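Local coordinates for protein phosphatase (Thermotoga maritima, PDB 1NF2) that probably acts as a magnesium-dependent phosphatase of the haloacid dehalogenase family, carrying a separate substrate-binding domain beside its magnesium-binding core, at residues N80-I92 / E138-L150. Residues are numbered along the deposited sequence; the frame is centred on the assembly and turned at random.
Sequences NEKIPPEVAKDII and ELVSKMGTTKLLL
K82 lies across the turn that follows helix 138-143. Its CB sits 3.3 Å from T145 O, and a bend in the chain at chi3 (-59°) carries the ammonium group back to M143 O, where NZ makes a weak hydrogen bond to the last carbonyl of the helix. The backbone of I83 supplies the firm link: I83 N donates to T145 O over 2.7 Å in a nearly straight bond. The I83 side chain turns its CD1 over the backbone beyond T145, 3.4 Å from K147 CA, while T145 CG2 packs 3.7 Å from the same methyl. T145 OG1 is hydrogen-bonded to Y105 O.

P84 occupies the N-cap position of helix 85-92, and the ring of P85 lies against G144, with P85 CG 3.9 Å from G144 CA. G144 leaves the helix with positive phi, and the CE of K82 also lies against its CA. One turn on, A88 presents its small CB to V140 CG1. K89, with CG anti to the backbone N (chi1 -171°), runs past S141 so that its CG comes 3.7 Å from S141 OG, a hydroxyl bonded to S137 O. I91 and I92 close on L148; I92 crosses it at about a right angle, and I92 CD1 to L148 CD1 is a tight 3.4 Å.

The two short helical segments run nearly antiparallel (152°), their axes 8.0 Å apart at closest approach. Helices 85-95 and 136-143 thus cover one face of the six-stranded sheet that includes strand 147-151, separate from the eight-stranded sheet of the magnesium-binding core and consistent with the cap (substrate-binding) domain of HAD phosphatases. V140 and L148 reach A104 on strand 102-105, I92 touches W102, and I91 meets I184 on strand 181-186 and F168 on helix 154-168.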
loop_
_atom_site.group_PDB
_atom_site.type_symbol
_atom_site.label_atom_id
_atom_site.label_comp_id
_atom_site.label_asym_id
_atom_site.label_seq_id
_atom_site.Cartn_x
_atom_site.Cartn_y
_atom_site.Cartn_z
ATOM N N ASN A 80 13.025 3.322 0.509
ATOM C CA ASN A 80 12.785 2.378 -0.569
ATOM C C ASN A 80 13.189 0.970 -0.139
ATOM O O ASN A 80 14.297 0.515 -0.422
ATOM C CB ASN A 80 13.573 2.815 -1.804
ATOM C CG ASN A 80 13.197 2.035 -3.045
ATOM O OD1 ASN A 80 13.759 2.252 -4.112
ATOM N ND2 ASN A 80 12.244 1.124 -2.912
ATOM N N GLU A 81 12.280 0.296 0.558
ATOM C CA GLU A 81 12.500 -1.064 1.044
ATOM C C GLU A 81 12.319 -2.067 -0.093
ATOM O O GLU A 81 11.338 -1.995 -0.838
ATOM C CB GLU A 81 11.507 -1.387 2.160
ATOM C CG GLU A 81 11.669 -0.557 3.431
ATOM C CD GLU A 81 12.826 -1.015 4.314
ATOM O OE1 GLU A 81 12.790 -0.725 5.532
ATOM O OE2 GLU A 81 13.770 -1.657 3.796
ATOM N N LYS A 82 13.261 -2.997 -0.226
ATOM C CA LYS A 82 13.177 -4.006 -1.280
ATOM C C LYS A 82 13.766 -5.349 -0.868
ATOM O O LYS A 82 14.330 -5.494 0.225
ATOM C CB LYS A 82 13.873 -3.494 -2.546
ATOM C CG LYS A 82 15.304 -3.036 -2.332
ATOM C CD LYS A 82 15.723 -2.012 -3.382
ATOM C CE LYS A 82 15.620 -2.564 -4.796
ATOM N NZ LYS A 82 15.996 -1.551 -5.827
ATOM N N ILE A 83 13.584 -6.351 -1.720
ATOM C CA ILE A 83 14.156 -7.658 -1.438
ATOM C C ILE A 83 15.608 -7.561 -1.916
ATOM O O ILE A 83 15.870 -7.237 -3.080
ATOM C CB ILE A 83 13.430 -8.792 -2.205
ATOM C CG1 ILE A 83 12.030 -9.009 -1.633
ATOM C CG2 ILE A 83 14.213 -10.085 -2.082
ATOM C CD1 ILE A 83 10.913 -8.710 -2.606
ATOM N N PRO A 84 16.570 -7.807 -1.015
ATOM C CA PRO A 84 17.985 -7.733 -1.407
ATOM C C PRO A 84 18.277 -8.652 -2.593
ATOM O O PRO A 84 17.878 -9.817 -2.595
ATOM C CB PRO A 84 18.722 -8.146 -0.133
ATOM C CG PRO A 84 17.724 -9.010 0.595
ATOM C CD PRO A 84 16.424 -8.272 0.375
ATOM N N PRO A 85 18.971 -8.132 -3.622
ATOM C CA PRO A 85 19.322 -8.887 -4.830
ATOM C C PRO A 85 19.846 -10.299 -4.579
ATOM O O PRO A 85 19.837 -11.132 -5.482
ATOM C CB PRO A 85 20.356 -7.988 -5.502
ATOM C CG PRO A 85 19.853 -6.628 -5.172
ATOM C CD PRO A 85 19.520 -6.766 -3.694
ATOM N N GLU A 86 20.301 -10.563 -3.356
ATOM C CA GLU A 86 20.813 -11.880 -3.002
ATOM C C GLU A 86 19.668 -12.832 -2.697
ATOM O O GLU A 86 19.484 -13.832 -3.387
ATOM C CB GLU A 86 21.749 -11.787 -1.796
ATOM C CG GLU A 86 23.081 -11.135 -2.116
ATOM C CD GLU A 86 23.783 -11.799 -3.288
ATOM O OE1 GLU A 86 24.051 -13.018 -3.211
ATOM O OE2 GLU A 86 24.065 -11.105 -4.287
ATOM N N VAL A 87 18.902 -12.524 -1.657
ATOM C CA VAL A 87 17.761 -13.351 -1.298
ATOM C C VAL A 87 16.827 -13.420 -2.508
ATOM O O VAL A 87 16.158 -14.427 -2.737
ATOM C CB VAL A 87 17.004 -12.755 -0.096
ATOM C CG1 VAL A 87 15.663 -13.449 0.081
ATOM C CG2 VAL A 87 17.842 -12.906 1.167
ATOM N N ALA A 88 16.798 -12.344 -3.287
ATOM C CA ALA A 88 15.953 -12.284 -4.469
ATOM C C ALA A 88 16.454 -13.288 -5.498
ATOM O O ALA A 88 15.666 -14.017 -6.100
ATOM C CB ALA A 88 15.971 -10.883 -5.058
ATOM N N LYS A 89 17.769 -13.318 -5.694
ATOM C CA LYS A 89 18.370 -14.240 -6.646
ATOM C C LYS A 89 18.113 -15.673 -6.197
ATOM O O LYS A 89 17.737 -16.519 -7.005
ATOM C CB LYS A 89 19.875 -13.991 -6.766
ATOM C CG LYS A 89 20.532 -14.772 -7.898
ATOM C CD LYS A 89 21.988 -14.376 -8.090
ATOM C CE LYS A 89 22.593 -15.072 -9.301
ATOM N NZ LYS A 89 24.002 -14.652 -9.541
ATOM N N ASP A 90 18.314 -15.937 -4.908
ATOM C CA ASP A 90 18.084 -17.265 -4.348
ATOM C C ASP A 90 16.651 -17.734 -4.555
ATOM O O ASP A 90 16.409 -18.904 -4.866
ATOM C CB ASP A 90 18.372 -17.283 -2.847
ATOM C CG ASP A 90 19.846 -17.334 -2.537
ATOM O OD1 ASP A 90 20.189 -17.515 -1.349
ATOM O OD2 ASP A 90 20.659 -17.191 -3.475
ATOM N N ILE A 91 15.699 -16.823 -4.365
ATOM C CA ILE A 91 14.289 -17.154 -4.519
ATOM C C ILE A 91 13.948 -17.480 -5.963
ATOM O O ILE A 91 13.230 -18.442 -6.226
ATOM C CB ILE A 91 13.386 -15.995 -4.023
ATOM C CG1 ILE A 91 13.541 -15.838 -2.504
ATOM C CG2 ILE A 91 11.931 -16.262 -4.396
ATOM C CD1 ILE A 91 12.760 -14.666 -1.915
ATOM N N ILE A 92 14.464 -16.686 -6.895
ATOM C CA ILE A 92 14.204 -16.904 -8.317
ATOM C C ILE A 92 14.828 -18.203 -8.827
ATOM O O ILE A 92 14.185 -18.956 -9.562
ATOM C CB ILE A 92 14.716 -15.710 -9.179
ATOM C CG1 ILE A 92 13.608 -14.662 -9.328
ATOM C CG2 ILE A 92 15.135 -16.186 -10.563
ATOM C CD1 ILE A 92 13.110 -14.095 -8.028
ATOM N N GLU A 138 17.317 -11.963 -14.958
ATOM C CA GLU A 138 18.513 -11.120 -14.906
ATOM C C GLU A 138 18.186 -9.730 -14.361
ATOM O O GLU A 138 18.954 -9.155 -13.580
ATOM C CB GLU A 138 19.162 -10.985 -16.290
ATOM C CG GLU A 138 20.192 -9.849 -16.359
ATOM C CD GLU A 138 20.998 -9.822 -17.652
ATOM O OE1 GLU A 138 20.402 -9.912 -18.743
ATOM O OE2 GLU A 138 22.238 -9.692 -17.572
ATOM N N LEU A 139 17.045 -9.196 -14.785
ATOM C CA LEU A 139 16.595 -7.881 -14.354
ATOM C C LEU A 139 16.545 -7.839 -12.821
ATOM O O LEU A 139 17.140 -6.964 -12.187
ATOM C CB LEU A 139 15.203 -7.604 -14.947
ATOM C CG LEU A 139 14.720 -6.159 -15.091
ATOM C CD1 LEU A 139 15.667 -5.422 -15.988
ATOM C CD2 LEU A 139 13.324 -6.110 -15.696
ATOM N N VAL A 140 15.842 -8.800 -12.231
ATOM C CA VAL A 140 15.704 -8.873 -10.780
ATOM C C VAL A 140 17.021 -9.189 -10.084
ATOM O O VAL A 140 17.456 -8.451 -9.201
ATOM C CB VAL A 140 14.682 -9.952 -10.366
ATOM C CG1 VAL A 140 14.634 -10.068 -8.848
ATOM C CG2 VAL A 140 13.309 -9.606 -10.914
ATOM N N SER A 141 17.647 -10.289 -10.484
ATOM C CA SER A 141 18.906 -10.722 -9.890
ATOM C C SER A 141 19.967 -9.631 -9.820
ATOM O O SER A 141 20.897 -9.719 -9.023
ATOM C CB SER A 141 19.459 -11.925 -10.660
ATOM O OG SER A 141 18.584 -13.036 -10.550
ATOM N N LYS A 142 19.824 -8.600 -10.643
ATOM C CA LYS A 142 20.796 -7.515 -10.663
ATOM C C LYS A 142 20.240 -6.135 -10.316
ATOM O O LYS A 142 20.999 -5.181 -10.152
ATOM C CB LYS A 142 21.479 -7.471 -12.037
ATOM C CG LYS A 142 22.171 -6.154 -12.364
ATOM C CD LYS A 142 23.164 -6.285 -13.507
ATOM C CE LYS A 142 24.419 -7.021 -13.063
ATOM N NZ LYS A 142 25.493 -6.946 -14.091
ATOM N N MET A 143 18.926 -6.014 -10.186
ATOM C CA MET A 143 18.358 -4.706 -9.883
ATOM C C MET A 143 17.561 -4.672 -8.589
ATOM O O MET A 143 17.272 -3.602 -8.056
ATOM C CB MET A 143 17.481 -4.258 -11.045
ATOM C CG MET A 143 17.284 -2.762 -11.149
ATOM S SD MET A 143 17.517 -2.229 -12.853
ATOM C CE MET A 143 16.640 -3.481 -13.664
ATOM N N GLY A 144 17.222 -5.847 -8.075
ATOM C CA GLY A 144 16.449 -5.907 -6.853
ATOM C C GLY A 144 14.986 -5.721 -7.194
ATOM O O GLY A 144 14.656 -5.221 -8.266
ATOM N N THR A 145 14.106 -6.118 -6.288
ATOM C CA THR A 145 12.681 -5.990 -6.530
ATOM C C THR A 145 11.951 -5.614 -5.246
ATOM O O THR A 145 12.376 -5.989 -4.149
ATOM C CB THR A 145 12.106 -7.308 -7.058
ATOM O OG1 THR A 145 10.705 -7.161 -7.303
ATOM C CG2 THR A 145 12.319 -8.419 -6.039
ATOM N N THR A 146 10.859 -4.865 -5.390
ATOM C CA THR A 146 10.063 -4.456 -4.238
ATOM C C THR A 146 9.313 -5.693 -3.780
ATOM O O THR A 146 9.141 -5.919 -2.586
ATOM C CB THR A 146 9.051 -3.347 -4.603
ATOM O OG1 THR A 146 9.749 -2.221 -5.141
ATOM C CG2 THR A 146 8.269 -2.912 -3.373
ATOM N N LYS A 147 8.851 -6.490 -4.738
ATOM C CA LYS A 147 8.166 -7.723 -4.399
ATOM C C LYS A 147 7.943 -8.654 -5.584
ATOM O O LYS A 147 8.023 -8.252 -6.742
ATOM C CB LYS A 147 6.836 -7.447 -3.692
ATOM C CG LYS A 147 5.745 -6.847 -4.540
ATOM C CD LYS A 147 4.465 -6.767 -3.720
ATOM C CE LYS A 147 3.360 -6.011 -4.440
ATOM N NZ LYS A 147 2.196 -5.794 -3.533
ATOM N N LEU A 148 7.679 -9.913 -5.260
ATOM C CA LEU A 148 7.447 -10.942 -6.257
ATOM C C LEU A 148 6.044 -11.438 -6.033
ATOM O O LEU A 148 5.535 -11.407 -4.914
ATOM C CB LEU A 148 8.446 -12.095 -6.072
ATOM C CG LEU A 148 9.902 -11.663 -6.255
ATOM C CD1 LEU A 148 10.849 -12.785 -5.834
ATOM C CD2 LEU A 148 10.132 -11.275 -7.701
ATOM N N LEU A 149 5.413 -11.890 -7.102
ATOM C CA LEU A 149 4.061 -12.390 -6.999
ATOM C C LEU A 149 3.901 -13.597 -7.905
ATOM O O LEU A 149 4.308 -13.570 -9.063
ATOM C CB LEU A 149 3.070 -11.290 -7.393
ATOM C CG LEU A 149 1.580 -11.588 -7.213
ATOM C CD1 LEU A 149 0.801 -10.285 -7.206
ATOM C CD2 LEU A 149 1.091 -12.502 -8.320
ATOM N N LEU A 150 3.323 -14.661 -7.361
ATOM C CA LEU A 150 3.083 -15.870 -8.132
ATOM C C LEU A 150 1.587 -16.001 -8.347
ATOM O O LEU A 150 0.796 -15.713 -7.447
ATOM C CB LEU A 150 3.595 -17.108 -7.393
ATOM C CG LEU A 150 5.093 -17.419 -7.481
ATOM C CD1 LEU A 150 5.900 -16.299 -6.851
ATOM C CD2 LEU A 150 5.361 -18.745 -6.786
#